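Local coordinates for bifunctional protein PutA (Bdellovibrio bacteriovorus, PDB 5UR2) that probably oxidises L-proline to L-glutamate in two steps, through a flavin-dependent proline dehydrogenase barrel and an NAD-dependent glutamate semialdehyde dehydrogenase domain, at residues Gln205-Ala210 with Pro815-Met819; Lys464-Glu468 with Met937-His941; Pro469-Phe473 with Trp587-Gly592. One frame throughout, in Å; residues are numbered along the deposited sequence.

Contact 1: residues Gln205-Ala210 with Pro815-Met819; sequences QIKDAA and PKAYM
In K816 a chi1 of -157° turns CG away from the backbone N, and bends at chi2 and chi4 then carry the ammonium group to the carbonyl of Q205; K207, its chi1 near 178° and its chain bent at chi2, lays its methylenes along the carbonyl of P815. The contact joins two catalytic domains: residues 205-210 form a beta-alpha loop of the proline dehydrogenase TIM barrel, between strand 194-197 and helix 211-232, and residues 815-819 belong to a loop of the aldehyde dehydrogenase fold, ahead of helix 825-841. One direct hydrogen bond spans the segments, from K816 NZ to Q205 O over 2.9 Å. The donor lies in the carbonyl plane, with a C=O...N angle of 148°. The same NZ forms a salt bridge with E808 and a weak hydrogen bond with Y203 OH, so the buried lysine end has an acidic partner as well as neutral oxygens, which would be expected to favour its charged form. Before reaching Q205, the K816 chain runs past A210, its CD 3.6 Å from A210 CB. The methylenes of K207 meet P815 from the other segment, CG coming 3.5 Å from P815 O, while NZ continues past that carbonyl. W587 of helix 587-611 covers both A209 and P815, adding an aromatic wall to the apolar patch that these two residues form with A210. The pyrrolidine ring of P815 fills the end of the interface nearest the start of helix 211-232: its CG touches the methyl of A210, the residue at the N-cap position of that helix, and its CB packs 3.8 Å from A209 CB.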
loop_
_atom_site.group_PDB
_atom_site.type_symbol
_atom_site.label_atom_id
_atom_site.label_comp_id
_atom_site.label_asym_id
_atom_site.label_seq_id
_atom_site.Cartn_x
_atom_site.Cartn_y
_atom_site.Cartn_z
ATOM N N GLN B 205 -39.007 18.230 -14.695
ATOM C CA GLN B 205 -38.039 19.037 -13.957
ATOM C C GLN B 205 -38.419 19.228 -12.490
ATOM O O GLN B 205 -38.303 20.326 -11.933
ATOM C CB GLN B 205 -37.835 20.390 -14.636
ATOM C CG GLN B 205 -37.412 20.286 -16.104
ATOM C CD GLN B 205 -36.125 19.481 -16.318
ATOM O OE1 GLN B 205 -35.093 19.725 -15.685
ATOM N NE2 GLN B 205 -36.185 18.529 -17.236
ATOM N N ILE B 206 -38.855 18.165 -11.821
ATOM C CA ILE B 206 -39.108 18.272 -10.388
ATOM C C ILE B 206 -37.812 18.600 -9.663
ATOM O O ILE B 206 -36.775 17.965 -9.886
ATOM C CB ILE B 206 -39.744 16.983 -9.860
ATOM C CG1 ILE B 206 -41.139 16.818 -10.471
ATOM C CG2 ILE B 206 -39.786 17.001 -8.335
ATOM C CD1 ILE B 206 -41.758 15.455 -10.193
ATOM N N LYS B 207 -37.867 19.584 -8.771
ATOM C CA LYS B 207 -36.673 20.026 -8.062
ATOM C C LYS B 207 -37.066 20.324 -6.624
ATOM O O LYS B 207 -37.758 21.310 -6.354
ATOM C CB LYS B 207 -36.060 21.252 -8.743
ATOM C CG LYS B 207 -34.844 21.805 -8.045
ATOM C CD LYS B 207 -33.666 20.815 -8.041
ATOM C CE LYS B 207 -32.437 21.497 -7.432
ATOM N NZ LYS B 207 -31.249 20.644 -7.393
ATOM N N ASP B 208 -36.609 19.480 -5.708
ATOM C CA ASP B 208 -37.061 19.565 -4.323
ATOM C C ASP B 208 -36.641 20.869 -3.663
ATOM O O ASP B 208 -37.397 21.428 -2.861
ATOM C CB ASP B 208 -36.486 18.396 -3.516
ATOM C CG ASP B 208 -34.999 18.175 -3.772
ATOM O OD1 ASP B 208 -34.303 19.107 -4.251
ATOM O OD2 ASP B 208 -34.508 17.071 -3.447
ATOM N N ALA B 209 -35.456 21.384 -4.008
ATOM C CA ALA B 209 -35.006 22.638 -3.423
ATOM C C ALA B 209 -35.962 23.767 -3.773
ATOM O O ALA B 209 -36.150 24.699 -2.981
ATOM C CB ALA B 209 -33.576 22.951 -3.879
ATOM N N ALA B 210 -36.611 23.673 -4.926
ATOM C CA ALA B 210 -37.695 24.581 -5.290
ATOM C C ALA B 210 -39.038 23.894 -5.057
ATOM O O ALA B 210 -39.832 23.674 -5.975
ATOM C CB ALA B 210 -37.546 25.037 -6.733
ATOM N N PRO B 815 -33.242 28.340 -6.342
ATOM C CA PRO B 815 -33.174 26.876 -6.214
ATOM C C PRO B 815 -33.653 26.122 -7.447
ATOM O O PRO B 815 -33.396 24.918 -7.541
ATOM C CB PRO B 815 -34.070 26.576 -5.001
ATOM C CG PRO B 815 -35.041 27.734 -4.969
ATOM C CD PRO B 815 -34.234 28.938 -5.431
ATOM N N LYS B 816 -34.337 26.776 -8.382
ATOM C CA LYS B 816 -34.787 26.115 -9.600
ATOM C C LYS B 816 -33.703 26.054 -10.676
ATOM O O LYS B 816 -33.948 25.504 -11.754
ATOM C CB LYS B 816 -36.034 26.824 -10.152
ATOM C CG LYS B 816 -36.922 25.972 -11.052
ATOM C CD LYS B 816 -37.573 24.821 -10.290
ATOM C CE LYS B 816 -38.361 23.907 -11.214
ATOM N NZ LYS B 816 -37.464 23.131 -12.115
ATOM N N ALA B 817 -32.524 26.616 -10.436
ATOM C CA ALA B 817 -31.483 26.600 -11.458
ATOM C C ALA B 817 -31.003 25.170 -11.701
ATOM O O ALA B 817 -30.587 24.486 -10.761
ATOM C CB ALA B 817 -30.314 27.481 -11.029
ATOM N N TYR B 818 -31.078 24.702 -12.953
ATOM C CA TYR B 818 -30.291 23.524 -13.300
ATOM C C TYR B 818 -28.851 23.934 -13.578
ATOM O O TYR B 818 -27.922 23.370 -13.004
ATOM C CB TYR B 818 -30.880 22.785 -14.502
ATOM C CG TYR B 818 -30.252 21.428 -14.740
ATOM C CD1 TYR B 818 -29.032 21.297 -15.410
ATOM C CD2 TYR B 818 -30.870 20.275 -14.283
ATOM C CE1 TYR B 818 -28.461 20.045 -15.622
ATOM C CE2 TYR B 818 -30.317 19.030 -14.483
ATOM C CZ TYR B 818 -29.117 18.908 -15.140
ATOM O OH TYR B 818 -28.595 17.640 -15.325
ATOM N N MET B 819 -28.643 24.920 -14.442
ATOM C CA MET B 819 -27.340 25.550 -14.566
ATOM C C MET B 819 -27.450 27.043 -14.273
ATOM O O MET B 819 -28.508 27.662 -14.471
ATOM C CB MET B 819 -26.706 25.299 -15.943
ATOM C CG MET B 819 -27.622 25.407 -17.119
ATOM S SD MET B 819 -26.793 24.916 -18.662
ATOM C CE MET B 819 -25.767 26.346 -18.971
#

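Contact 2: residues Lys464-Glu468 with Met937-His941; sequences KFYNE and MVDRH
N467 meets V938 and R940 with both ends of its amide, fastening the chain between helices 440-444 and 476-491 to a loop of the aldehyde dehydrogenase fold that links strands 926-929 and 946-947. N467 ND2 donates to V938 O at 2.9 Å, nearly straight at 165°, with the acceptor in the amide plane; the nitrogen also bonds to D599 of helix 587-611. V938 O takes a second hydrogen bond from R940 N, and the two donors approach from opposite faces of its carbonyl plane. At the other end, N467 OD1 accepts from R940 NE at 3.0 Å. This bond is bent to 142°, and NE stands above the amide carbonyl plane instead of on a lone pair. Water 3 also donates to OD1 and links it to D939 OD2. The guanidinium has further partners: NH2 donates to water 2, which also accepts from N467 N, and NH1 bonds to Q316 O in the proline dehydrogenase region. M937 CE lies over the guanidinium centre, 4.0 Å above its plane, and touches N467 CB.

Water 1 accepts from K464 NZ and donates to F465 O and D939 OD2, bridging opposite charges that do not meet directly. K464 NZ also bonds to G618 O of the second subunit, placing this loop beside the dimer interface. A chi1 of 173° swings the F465 ring toward D939 and V938; its CZ packs against V938 CG1 at 4.0 Å, while CD2 comes within 3.6 Å of D939 CB.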
loop_
_atom_site.group_PDB
_atom_site.type_symbol
_atom_site.label_atom_id
_atom_site.label_comp_id
_atom_site.label_asym_id
_atom_site.label_seq_id
_atom_site.Cartn_x
_atom_site.Cartn_y
_atom_site.Cartn_z
ATOM N N LYS B 464 -13.605 1.628 8.753
ATOM C CA LYS B 464 -13.887 1.892 7.351
ATOM C C LYS B 464 -14.189 3.372 7.140
ATOM O O LYS B 464 -14.802 4.015 7.986
ATOM C CB LYS B 464 -15.058 1.029 6.877
ATOM C CG LYS B 464 -15.422 1.190 5.418
ATOM C CD LYS B 464 -16.528 0.200 5.013
ATOM C CE LYS B 464 -17.205 0.559 3.674
ATOM N NZ LYS B 464 -16.268 0.728 2.522
ATOM N N PHE B 465 -13.718 3.918 6.021
ATOM C CA PHE B 465 -14.044 5.289 5.652
ATOM C C PHE B 465 -15.454 5.379 5.085
ATOM O O PHE B 465 -15.851 4.563 4.247
ATOM C CB PHE B 465 -13.076 5.814 4.598
ATOM C CG PHE B 465 -13.463 7.155 4.047
ATOM C CD1 PHE B 465 -13.088 8.326 4.710
ATOM C CD2 PHE B 465 -14.202 7.253 2.870
ATOM C CE1 PHE B 465 -13.441 9.561 4.203
ATOM C CE2 PHE B 465 -14.567 8.493 2.358
ATOM C CZ PHE B 465 -14.189 9.650 3.029
ATOM N N TYR B 466 -16.180 6.422 5.491
ATOM C CA TYR B 466 -17.495 6.734 4.934
ATOM C C TYR B 466 -17.504 8.169 4.439
ATOM O O TYR B 466 -16.921 9.057 5.067
ATOM C CB TYR B 466 -18.631 6.531 5.967
ATOM C CG TYR B 466 -18.823 5.074 6.295
ATOM C CD1 TYR B 466 -18.091 4.458 7.325
ATOM C CD2 TYR B 466 -19.688 4.294 5.535
ATOM C CE1 TYR B 466 -18.246 3.100 7.594
ATOM C CE2 TYR B 466 -19.867 2.931 5.804
ATOM C CZ TYR B 466 -19.134 2.338 6.827
ATOM O OH TYR B 466 -19.314 0.991 7.063
ATOM N N ASN B 467 -18.153 8.384 3.301
ATOM C CA ASN B 467 -18.316 9.728 2.774
ATOM C C ASN B 467 -19.373 10.507 3.552
ATOM O O ASN B 467 -20.344 9.947 4.056
ATOM C CB ASN B 467 -18.713 9.666 1.310
ATOM C CG ASN B 467 -17.637 9.057 0.450
ATOM O OD1 ASN B 467 -17.554 7.831 0.308
ATOM N ND2 ASN B 467 -16.824 9.911 -0.165
ATOM N N GLU B 468 -19.200 11.816 3.586
ATOM C CA GLU B 468 -20.169 12.705 4.215
ATOM C C GLU B 468 -21.490 12.728 3.441
ATOM O O GLU B 468 -21.490 12.954 2.219
ATOM C CB GLU B 468 -19.578 14.115 4.290
ATOM C CG GLU B 468 -20.545 15.158 4.805
ATOM C CD GLU B 468 -20.768 15.093 6.304
ATOM O OE1 GLU B 468 -19.976 14.442 7.027
ATOM O OE2 GLU B 468 -21.753 15.695 6.760
ATOM N N MET B 937 -16.194 10.773 -6.145
ATOM C CA MET B 937 -16.161 10.961 -4.700
ATOM C C MET B 937 -14.903 10.340 -4.108
ATOM O O MET B 937 -14.400 9.322 -4.595
ATOM C CB MET B 937 -17.390 10.347 -4.034
ATOM C CG MET B 937 -18.716 10.913 -4.555
ATOM S SD MET B 937 -20.108 10.117 -3.738
ATOM C CE MET B 937 -20.034 10.827 -2.084
ATOM N N VAL B 938 -14.408 10.966 -3.041
ATOM C CA VAL B 938 -13.281 10.415 -2.304
ATOM C C VAL B 938 -13.540 8.954 -1.968
ATOM O O VAL B 938 -14.659 8.575 -1.601
ATOM C CB VAL B 938 -13.050 11.241 -1.031
ATOM C CG1 VAL B 938 -11.979 10.568 -0.139
ATOM C CG2 VAL B 938 -12.672 12.674 -1.419
ATOM N N ASP B 939 -12.495 8.132 -2.118
ATOM C CA ASP B 939 -12.475 6.703 -1.813
ATOM C C ASP B 939 -13.263 5.893 -2.842
ATOM O O ASP B 939 -12.772 4.872 -3.328
ATOM C CB ASP B 939 -12.973 6.453 -0.372
ATOM C CG ASP B 939 -12.923 4.983 0.031
ATOM O OD1 ASP B 939 -11.820 4.379 0.018
ATOM O OD2 ASP B 939 -13.995 4.436 0.405
ATOM N N ARG B 940 -14.463 6.346 -3.206
ATOM C CA ARG B 940 -15.283 5.614 -4.172
ATOM C C ARG B 940 -14.711 5.678 -5.585
ATOM O O ARG B 940 -14.744 4.677 -6.308
ATOM C CB ARG B 940 -16.713 6.155 -4.172
ATOM C CG ARG B 940 -17.401 6.125 -2.832
ATOM C CD ARG B 940 -18.869 6.442 -2.974
ATOM N NE ARG B 940 -19.458 6.649 -1.666
ATOM C CZ ARG B 940 -20.749 6.884 -1.441
ATOM N NH1 ARG B 940 -21.622 6.951 -2.444
ATOM N NH2 ARG B 940 -21.164 7.062 -0.198
ATOM N N HIS B 941 -14.230 6.845 -6.024
ATOM C CA HIS B 941 -13.737 7.022 -7.395
ATOM C C HIS B 941 -12.472 7.878 -7.388
ATOM O O HIS B 941 -12.492 9.051 -7.790
ATOM C CB HIS B 941 -14.807 7.668 -8.286
ATOM C CG HIS B 941 -16.206 7.335 -7.891
ATOM N ND1 HIS B 941 -16.994 8.198 -7.163
ATOM C CD2 HIS B 941 -16.976 6.252 -8.156
ATOM C CE1 HIS B 941 -18.183 7.648 -6.971
ATOM N NE2 HIS B 941 -18.197 6.466 -7.563
HETATM O O HOH W 1 -14.577 2.856 2.427
HETATM O O HOH W 2 -19.766 6.180 2.141
HETATM O O HOH W 3 -16.540 5.379 0.290
#

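Contact 3: residues Pro469-Phe473 with Trp587-Gly592; sequences PLLDF and WAEADG
The chain at L470-F473 passes without regular secondary structure over the first turns of helix 587-611, coming nearest at L470 and G592, whose CA atoms are 6.3 Å apart. D591 faces it with its carboxylate, and OD2 accepts a hydrogen bond from L471 N at 2.7 Å with an N-H...O angle of 153°. The donor approaches on the syn side of the carboxylate, 19° from its plane. Water 4 donates to this OD2 and to L471 O, while OD1 forms a salt bridge with R572. Here the segment preceding helix 476-491 lies against helix 587-611 of the aldehyde dehydrogenase region, with L471 also touching helix 572-583. The L471 side chain runs beside the carboxylate, CG 3.6 Å from D591 OD1. L470 CD2 rests 3.8 Å from G592 CA. At the other end, F473 receives W587 CE3 over one face, near the rim of its ring. The two aromatic planes meet obliquely at 56°, and F473 CE1 is 3.7 Å from W587 CE3; W587 NE1 bonds to E813 O.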
loop_
_atom_site.group_PDB
_atom_site.type_symbol
_atom_site.label_atom_id
_atom_site.label_comp_id
_atom_site.label_asym_id
_atom_site.label_seq_id
_atom_site.Cartn_x
_atom_site.Cartn_y
_atom_site.Cartn_z
ATOM N N PRO B 469 -22.628 12.533 4.107
ATOM C CA PRO B 469 -23.916 12.625 3.405
ATOM C C PRO B 469 -24.178 14.034 2.902
ATOM O O PRO B 469 -23.864 15.020 3.569
ATOM C CB PRO B 469 -24.949 12.235 4.479
ATOM C CG PRO B 469 -24.180 11.539 5.537
ATOM C CD PRO B 469 -22.782 12.123 5.510
ATOM N N LEU B 470 -24.763 14.122 1.713
ATOM C CA LEU B 470 -25.178 15.420 1.204
ATOM C C LEU B 470 -26.541 15.784 1.777
ATOM O O LEU B 470 -27.276 14.937 2.281
ATOM C CB LEU B 470 -25.263 15.424 -0.324
ATOM C CG LEU B 470 -23.927 15.109 -1.015
ATOM C CD1 LEU B 470 -24.008 15.332 -2.521
ATOM C CD2 LEU B 470 -22.801 15.927 -0.389
ATOM N N LEU B 471 -26.877 17.058 1.679
ATOM C CA LEU B 471 -28.156 17.516 2.182
ATOM C C LEU B 471 -29.306 16.972 1.332
ATOM O O LEU B 471 -29.185 16.774 0.116
ATOM C CB LEU B 471 -28.198 19.043 2.195
ATOM C CG LEU B 471 -27.361 19.803 3.211
ATOM C CD1 LEU B 471 -27.360 21.298 2.886
ATOM C CD2 LEU B 471 -27.912 19.568 4.621
ATOM N N ASP B 472 -30.442 16.753 1.994
ATOM C CA ASP B 472 -31.706 16.396 1.345
ATOM C C ASP B 472 -32.555 17.660 1.283
ATOM O O ASP B 472 -33.178 18.045 2.281
ATOM C CB ASP B 472 -32.410 15.282 2.128
ATOM C CG ASP B 472 -33.726 14.830 1.475
ATOM O OD1 ASP B 472 -34.065 15.292 0.364
ATOM O OD2 ASP B 472 -34.407 13.979 2.069
ATOM N N PHE B 473 -32.591 18.313 0.116
ATOM C CA PHE B 473 -33.338 19.566 0.055
ATOM C C PHE B 473 -34.850 19.364 -0.010
ATOM O O PHE B 473 -35.597 20.360 -0.036
ATOM C CB PHE B 473 -32.850 20.433 -1.112
ATOM C CG PHE B 473 -31.576 21.201 -0.793
ATOM C CD1 PHE B 473 -31.561 22.144 0.223
ATOM C CD2 PHE B 473 -30.408 20.985 -1.514
ATOM C CE1 PHE B 473 -30.411 22.844 0.526
ATOM C CE2 PHE B 473 -29.248 21.688 -1.215
ATOM C CZ PHE B 473 -29.249 22.615 -0.201
ATOM N N TRP B 587 -27.195 25.286 -5.771
ATOM C CA TRP B 587 -27.312 24.768 -4.403
ATOM C C TRP B 587 -26.697 23.380 -4.208
ATOM O O TRP B 587 -25.867 23.175 -3.314
ATOM C CB TRP B 587 -28.781 24.712 -3.954
ATOM C CG TRP B 587 -29.483 26.022 -3.683
ATOM C CD1 TRP B 587 -29.168 27.257 -4.179
ATOM C CD2 TRP B 587 -30.635 26.208 -2.846
ATOM N NE1 TRP B 587 -30.053 28.194 -3.698
ATOM C CE2 TRP B 587 -30.964 27.572 -2.882
ATOM C CE3 TRP B 587 -31.413 25.347 -2.064
ATOM C CZ2 TRP B 587 -32.041 28.101 -2.166
ATOM C CZ3 TRP B 587 -32.491 25.872 -1.370
ATOM C CH2 TRP B 587 -32.788 27.233 -1.418
ATOM N N ALA B 588 -27.143 22.403 -4.999
ATOM C CA ALA B 588 -26.708 21.021 -4.797
ATOM C C ALA B 588 -25.246 20.832 -5.191
ATOM O O ALA B 588 -24.546 20.009 -4.590
ATOM C CB ALA B 588 -27.609 20.059 -5.579
ATOM N N GLU B 589 -24.776 21.570 -6.203
ATOM C CA GLU B 589 -23.358 21.538 -6.565
ATOM C C GLU B 589 -22.479 22.073 -5.439
ATOM O O GLU B 589 -21.477 21.456 -5.071
ATOM C CB GLU B 589 -23.144 22.338 -7.846
ATOM C CG GLU B 589 -23.932 21.770 -8.991
ATOM C CD GLU B 589 -23.342 20.458 -9.437
ATOM O OE1 GLU B 589 -22.170 20.454 -9.887
ATOM O OE2 GLU B 589 -24.015 19.424 -9.252
ATOM N N ALA B 590 -22.861 23.216 -4.861
ATOM C CA ALA B 590 -22.112 23.767 -3.740
ATOM C C ALA B 590 -22.139 22.820 -2.537
ATOM O O ALA B 590 -21.129 22.665 -1.843
ATOM C CB ALA B 590 -22.675 25.136 -3.360
ATOM N N ASP B 591 -23.298 22.203 -2.253
ATOM C CA ASP B 591 -23.392 21.242 -1.147
ATOM C C ASP B 591 -22.464 20.052 -1.365
ATOM O O ASP B 591 -21.769 19.613 -0.440
ATOM C CB ASP B 591 -24.834 20.753 -0.978
ATOM C CG ASP B 591 -24.975 19.706 0.128
ATOM O OD1 ASP B 591 -24.394 19.876 1.219
ATOM O OD2 ASP B 591 -25.653 18.697 -0.113
ATOM N N GLY B 592 -22.469 19.501 -2.579
ATOM C CA GLY B 592 -21.524 18.450 -2.905
ATOM C C GLY B 592 -20.084 18.898 -2.723
ATOM O O GLY B 592 -19.225 18.094 -2.339
HETATM O O HOH W 4 -27.920 18.245 -1.767
#

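Overall arrangement
Contacts 1 and 3 touch, their centres about 12 Å apart: they share the start of helix 587-611, and F473 lies beside D208. The centre of contact 2 lies about 16 Å from that of contact 3 and about 26 Å from that of contact 1, which it does not touch. Along the chain the segments come in the order 205-210, 464-468, 469-473, 587-592, 815-819 and 937-941, with 464-468 running directly into 469-473. Helix 587-611 borders all three contacts, further along its length in contact 2. Contact 1 joins the two catalytic domains directly, while contacts 2 and 3 hold the intervening 464-473 chain on the aldehyde dehydrogenase region.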